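Local coordinates for Thiol:disulfide interchange protein (Klebsiella pneumoniae, PDB 6DXN), which probably acts as a periplasmic thiol-disulfide oxidoreductase of the DsbA type, introducing disulfide bonds into secreted proteins through a CxxC pair, at residues Glu76-Ala81 and Lys89-Leu94; Ala81-Val86 and Ala125-Asn130. All blocks are in the same frame, centred on the assembly; numbering follows the deposited sequence. Where two conformers were deposited one is given.

Interaction 1: residues Glu76-Ala81 and Lys89-Leu94; sequences EAWAVA and KVEKLL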
# COMPACT_ATOMS: atom_id res chain seq x y z
N GLU A 76 7.58 6.23 7.99
CA GLU A 76 8.63 7.15 7.67
C GLU A 76 9.58 6.51 6.65
O GLU A 76 9.98 7.15 5.68
CB GLU A 76 9.37 7.55 8.95
CG GLU A 76 10.54 8.49 8.71
CD GLU A 76 11.25 8.88 9.98
OE1 GLU A 76 11.72 7.97 10.70
OE2 GLU A 76 11.31 10.08 10.28
N ALA A 77 9.92 5.23 6.88
CA ALA A 77 10.83 4.53 5.99
C ALA A 77 10.22 4.42 4.58
O ALA A 77 10.92 4.56 3.58
CB ALA A 77 11.16 3.18 6.55
N TRP A 78 8.90 4.22 4.52
CA TRP A 78 8.23 4.08 3.21
C TRP A 78 8.27 5.43 2.47
O TRP A 78 8.52 5.49 1.25
CB TRP A 78 6.82 3.50 3.41
CG TRP A 78 6.11 3.09 2.16
CD1 TRP A 78 4.89 3.52 1.74
CD2 TRP A 78 6.58 2.19 1.14
NE1 TRP A 78 4.55 2.93 0.55
CE2 TRP A 78 5.57 2.11 0.15
CE3 TRP A 78 7.75 1.42 0.96
CZ2 TRP A 78 5.69 1.32 -0.99
CZ3 TRP A 78 7.88 0.66 -0.18
CH2 TRP A 78 6.86 0.60 -1.13
N ALA A 79 8.05 6.51 3.22
CA ALA A 79 8.06 7.87 2.68
C ALA A 79 9.45 8.21 2.13
O ALA A 79 9.58 8.76 1.04
CB ALA A 79 7.61 8.85 3.74
N VAL A 80 10.50 7.88 2.91
CA VAL A 80 11.88 8.11 2.48
C VAL A 80 12.15 7.23 1.26
O VAL A 80 12.82 7.66 0.31
CB VAL A 80 12.90 7.83 3.60
CG1 VAL A 80 14.32 7.74 3.05
CG2 VAL A 80 12.84 8.86 4.72
N ALA A 81 11.65 5.99 1.31
CA ALA A 81 11.83 4.98 0.25
C ALA A 81 11.37 5.51 -1.11
O ALA A 81 12.04 5.27 -2.13
CB ALA A 81 11.07 3.73 0.61
N LYS A 89 12.63 -1.49 -4.31
CA LYS A 89 13.57 -2.51 -3.80
C LYS A 89 13.38 -2.77 -2.30
O LYS A 89 13.39 -3.92 -1.86
CB LYS A 89 15.02 -2.06 -4.01
CG LYS A 89 15.48 -1.92 -5.45
CD LYS A 89 16.95 -1.56 -5.56
CE LYS A 89 17.45 -1.47 -6.99
NZ LYS A 89 18.90 -1.18 -7.05
N VAL A 90 13.21 -1.69 -1.52
CA VAL A 90 13.15 -1.78 -0.06
C VAL A 90 11.87 -2.47 0.41
O VAL A 90 11.84 -3.02 1.52
CB VAL A 90 13.29 -0.40 0.60
CG1 VAL A 90 12.03 0.43 0.43
CG2 VAL A 90 13.64 -0.50 2.08
N GLU A 91 10.82 -2.47 -0.42
CA GLU A 91 9.55 -3.04 0.01
C GLU A 91 9.73 -4.50 0.48
O GLU A 91 9.37 -4.84 1.60
CB GLU A 91 8.47 -2.93 -1.09
CG GLU A 91 7.09 -3.26 -0.56
CD GLU A 91 5.93 -3.28 -1.55
OE1 GLU A 91 6.13 -2.90 -2.72
OE2 GLU A 91 4.84 -3.72 -1.15
N LYS A 92 10.28 -5.36 -0.39
CA LYS A 92 10.41 -6.80 -0.06
C LYS A 92 11.34 -7.03 1.14
O LYS A 92 11.15 -7.98 1.90
CB LYS A 92 10.90 -7.60 -1.27
CG LYS A 92 9.93 -7.66 -2.44
CD LYS A 92 10.45 -8.44 -3.64
CE LYS A 92 9.56 -8.35 -4.87
NZ LYS A 92 8.19 -8.83 -4.61
N LEU A 93 12.34 -6.15 1.30
CA LEU A 93 13.34 -6.25 2.37
C LEU A 93 12.73 -5.91 3.74
O LEU A 93 13.20 -6.45 4.77
CB LEU A 93 14.52 -5.34 2.03
CG LEU A 93 15.19 -5.61 0.69
CD1 LEU A 93 16.22 -4.54 0.37
CD2 LEU A 93 15.82 -6.99 0.66
N LEU A 94 11.71 -5.05 3.76
CA LEU A 94 11.05 -4.68 5.03
C LEU A 94 10.09 -5.80 5.44
O LEU A 94 9.99 -6.11 6.62
CB LEU A 94 10.34 -3.33 4.89
CG LEU A 94 11.25 -2.10 4.83
CD1 LEU A 94 10.49 -0.87 4.39
CD2 LEU A 94 11.92 -1.86 6.18
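Val90 and Ala81 meet methyl to methyl: CG1 of Val90 stands 3.4 Å from CB of Ala81, closer than carbon atoms usually settle. The valine torsion explains the approach, because CG1 lies between the backbone N and the carbonyl carbon (chi1 73°) and is thereby directed at the alanine, a residue small enough to let Ala81 CA and Val90 CA come to 6.9 Å. The same CG1 also lies at the edge of the Trp78 indole, near the ring plane, 4.2 Å from CZ3. Trp78 spans the wider part of the gap. Its CG is anti to the backbone N, and the benzo end of the indole crosses the Glu91 side chain at a slant, with CZ3 3.8 Å from Glu91 CB and CH2 3.9 Å from Glu91 CG. The ring and carboxylate planes are turned 62° apart. Glu91 thus offers its methylenes to the tryptophan while its extended chain carries the carboxylate onward.

The polar ends of both residues turn to one partner. Glu91 OE2 forms a salt bridge with Lys61 NZ, and Trp78 NE1 donates to the backbone O of that lysine, which should fix the rotation of the indole; Phe29 meets it edge-to-face. The Glu91 side chain also comes close to the CxxC pair at the start of helix 34-41, probably the redox centre, but makes no contact with it.

No hydrogen bond joins the two segments. Helices 71-83 and 87-99 run nearly antiparallel here, at 157°, with local axes 10.5 Å apart; helix 107-115 packs against Ala77 and Val90, helix 131-146 against Trp78, and the edge strand 60-63 of the thioredoxin sheet is tied in through Lys61.

Interaction 2: residues Ala81-Val86 and Ala125-Asn130; sequences AQYAGV and AEMQSN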
# COMPACT_ATOMS: atom_id res chain seq x y z
N ALA A 81 11.65 5.99 1.31
CA ALA A 81 11.83 4.98 0.25
C ALA A 81 11.37 5.51 -1.11
O ALA A 81 12.04 5.27 -2.13
CB ALA A 81 11.07 3.73 0.61
N GLN A 82 10.24 6.22 -1.12
CA GLN A 82 9.62 6.75 -2.35
C GLN A 82 10.31 8.06 -2.78
O GLN A 82 10.41 8.34 -3.96
CB GLN A 82 8.12 6.97 -2.13
CG GLN A 82 7.38 5.68 -1.82
CD GLN A 82 5.99 5.92 -1.29
OE1 GLN A 82 5.60 5.34 -0.28
NE2 GLN A 82 5.24 6.79 -1.94
N TYR A 83 10.76 8.84 -1.79
CA TYR A 83 11.47 10.09 -2.05
C TYR A 83 12.83 9.78 -2.68
O TYR A 83 13.27 10.46 -3.61
CB TYR A 83 11.63 10.90 -0.76
CG TYR A 83 12.56 12.08 -0.87
CD1 TYR A 83 12.12 13.29 -1.38
CD2 TYR A 83 13.88 11.99 -0.46
CE1 TYR A 83 12.97 14.38 -1.49
CE2 TYR A 83 14.75 13.07 -0.56
CZ TYR A 83 14.29 14.27 -1.08
OH TYR A 83 15.14 15.34 -1.18
N ALA A 84 13.49 8.74 -2.14
CA ALA A 84 14.77 8.26 -2.65
C ALA A 84 14.52 7.41 -3.90
O ALA A 84 15.45 7.05 -4.62
CB ALA A 84 15.48 7.46 -1.59
N GLY A 85 13.25 7.06 -4.11
CA GLY A 85 12.83 6.28 -5.26
C GLY A 85 13.26 4.82 -5.18
O GLY A 85 13.19 4.13 -6.19
N VAL A 86 13.69 4.37 -3.99
CA VAL A 86 14.12 2.97 -3.78
C VAL A 86 12.97 2.16 -3.16
O VAL A 86 13.19 1.07 -2.61
CB VAL A 86 15.38 2.88 -2.89
CG1 VAL A 86 16.53 3.69 -3.47
CG2 VAL A 86 15.10 3.30 -1.45
N ALA A 125 19.01 10.25 7.69
CA ALA A 125 18.63 11.26 8.67
C ALA A 125 18.25 12.56 7.95
O ALA A 125 17.29 13.24 8.33
CB ALA A 125 19.76 11.47 9.66
N GLU A 126 19.01 12.89 6.89
CA GLU A 126 18.76 14.09 6.09
C GLU A 126 17.37 14.00 5.44
O GLU A 126 16.63 14.98 5.41
CB GLU A 126 19.87 14.28 5.05
CG GLU A 126 21.21 14.68 5.65
CD GLU A 126 22.37 14.69 4.66
OE1 GLU A 126 22.13 14.39 3.47
OE2 GLU A 126 23.51 14.99 5.08
N MSE A 127 17.03 12.81 4.93
CA MSE A 127 15.74 12.58 4.26
C MSE A 127 14.60 12.61 5.25
O MSE A 127 13.52 13.11 4.93
CB MSE A 127 15.82 11.29 3.44
CG MSE A 127 16.70 11.57 2.22
SE MSE A 127 16.79 10.08 0.94
CE MSE A 127 17.43 8.63 2.10
N GLN A 128 14.82 12.07 6.45
CA GLN A 128 13.80 12.07 7.49
C GLN A 128 13.29 13.49 7.77
O GLN A 128 12.15 13.66 8.21
CB GLN A 128 14.34 11.51 8.81
CG GLN A 128 14.48 9.99 8.85
CD GLN A 128 15.22 9.56 10.09
OE1 GLN A 128 16.40 9.84 10.25
NE2 GLN A 128 14.53 8.86 10.98
N SER A 129 14.14 14.49 7.49
CA SER A 129 13.83 15.89 7.76
C SER A 129 13.08 16.55 6.59
O SER A 129 12.27 17.44 6.80
CB SER A 129 15.09 16.65 8.06
OG SER A 129 15.87 15.99 9.05
N ASN A 130 13.40 16.10 5.37
CA ASN A 130 12.87 16.64 4.10
C ASN A 130 11.37 16.98 4.21
O ASN A 130 10.55 16.21 4.73
CB ASN A 130 13.19 15.69 2.94
CG ASN A 130 12.68 16.18 1.61
OD1 ASN A 130 11.51 15.99 1.27
ND2 ASN A 130 13.57 16.76 0.81
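The Tyr83 ring is approached by two side chains of the 125-130 segment, Met127 and Asn130. Met127, a selenomethionine in this crystal, meets one edge: its SE lies in the ring plane, 5.0 Å from the centroid and 90° from the ring normal, a Met-aromatic contact of the edge type. Its CG reaches Tyr83 CE2 at 3.7 Å, and the two side chains run obliquely to one another. SE also touches the methyl of Ala84, 3.9 Å from its CB, while the bend at chi3 turns CE away from the ring.

Asn130 attends to the CE1 and hydroxyl part of the ring. Its amide plane is inclined 46° to the ring, with OD1 3.5 Å from Tyr83 CE1 and ND2 3.2 Å from Tyr83 CZ. With CG anti to the backbone N (chi1 -180°), the amide is brought against the tyrosine from the N-cap position of helix 131-146, where OD1 accepts from Val133 N and, more weakly, Met132 N.

Although Asn130 ND2 comes within 2.9 Å of Tyr83 OH, the angle is too poor for a hydrogen bond. The chemistry is therefore mainly dispersion, with the amide and hydroxyl close together but not hydrogen-bonded: selenium lies at the aromatic edge and the CG methylene packs obliquely on the ring, while the asparagine takes its hydrogen bonds from the helix it caps, and that capping probably sets how its amide meets the tyrosine.

How the interactions relate
Interactions 1 and 2 lie 10 Å apart, centre to centre, on the same side of the chain's centre, and share helix 71-83 as well as Ala81. Their segments alternate in sequence: 76-81, 81-86, 89-94, then 125-130. The helix turns one flank to helix 87-99 and, near the C-terminal end of 71-83, meets helix 121-129. The two contacts also touch directly, through a probable hydrogen bond from Gln128 NE2 to Glu76 OE1 and packing of Val80 on Met127. Together they knit part of the helical domain that DsbA proteins carry inserted in the thioredoxin fold, interaction 1 lying deeper and interaction 2 nearer the surface.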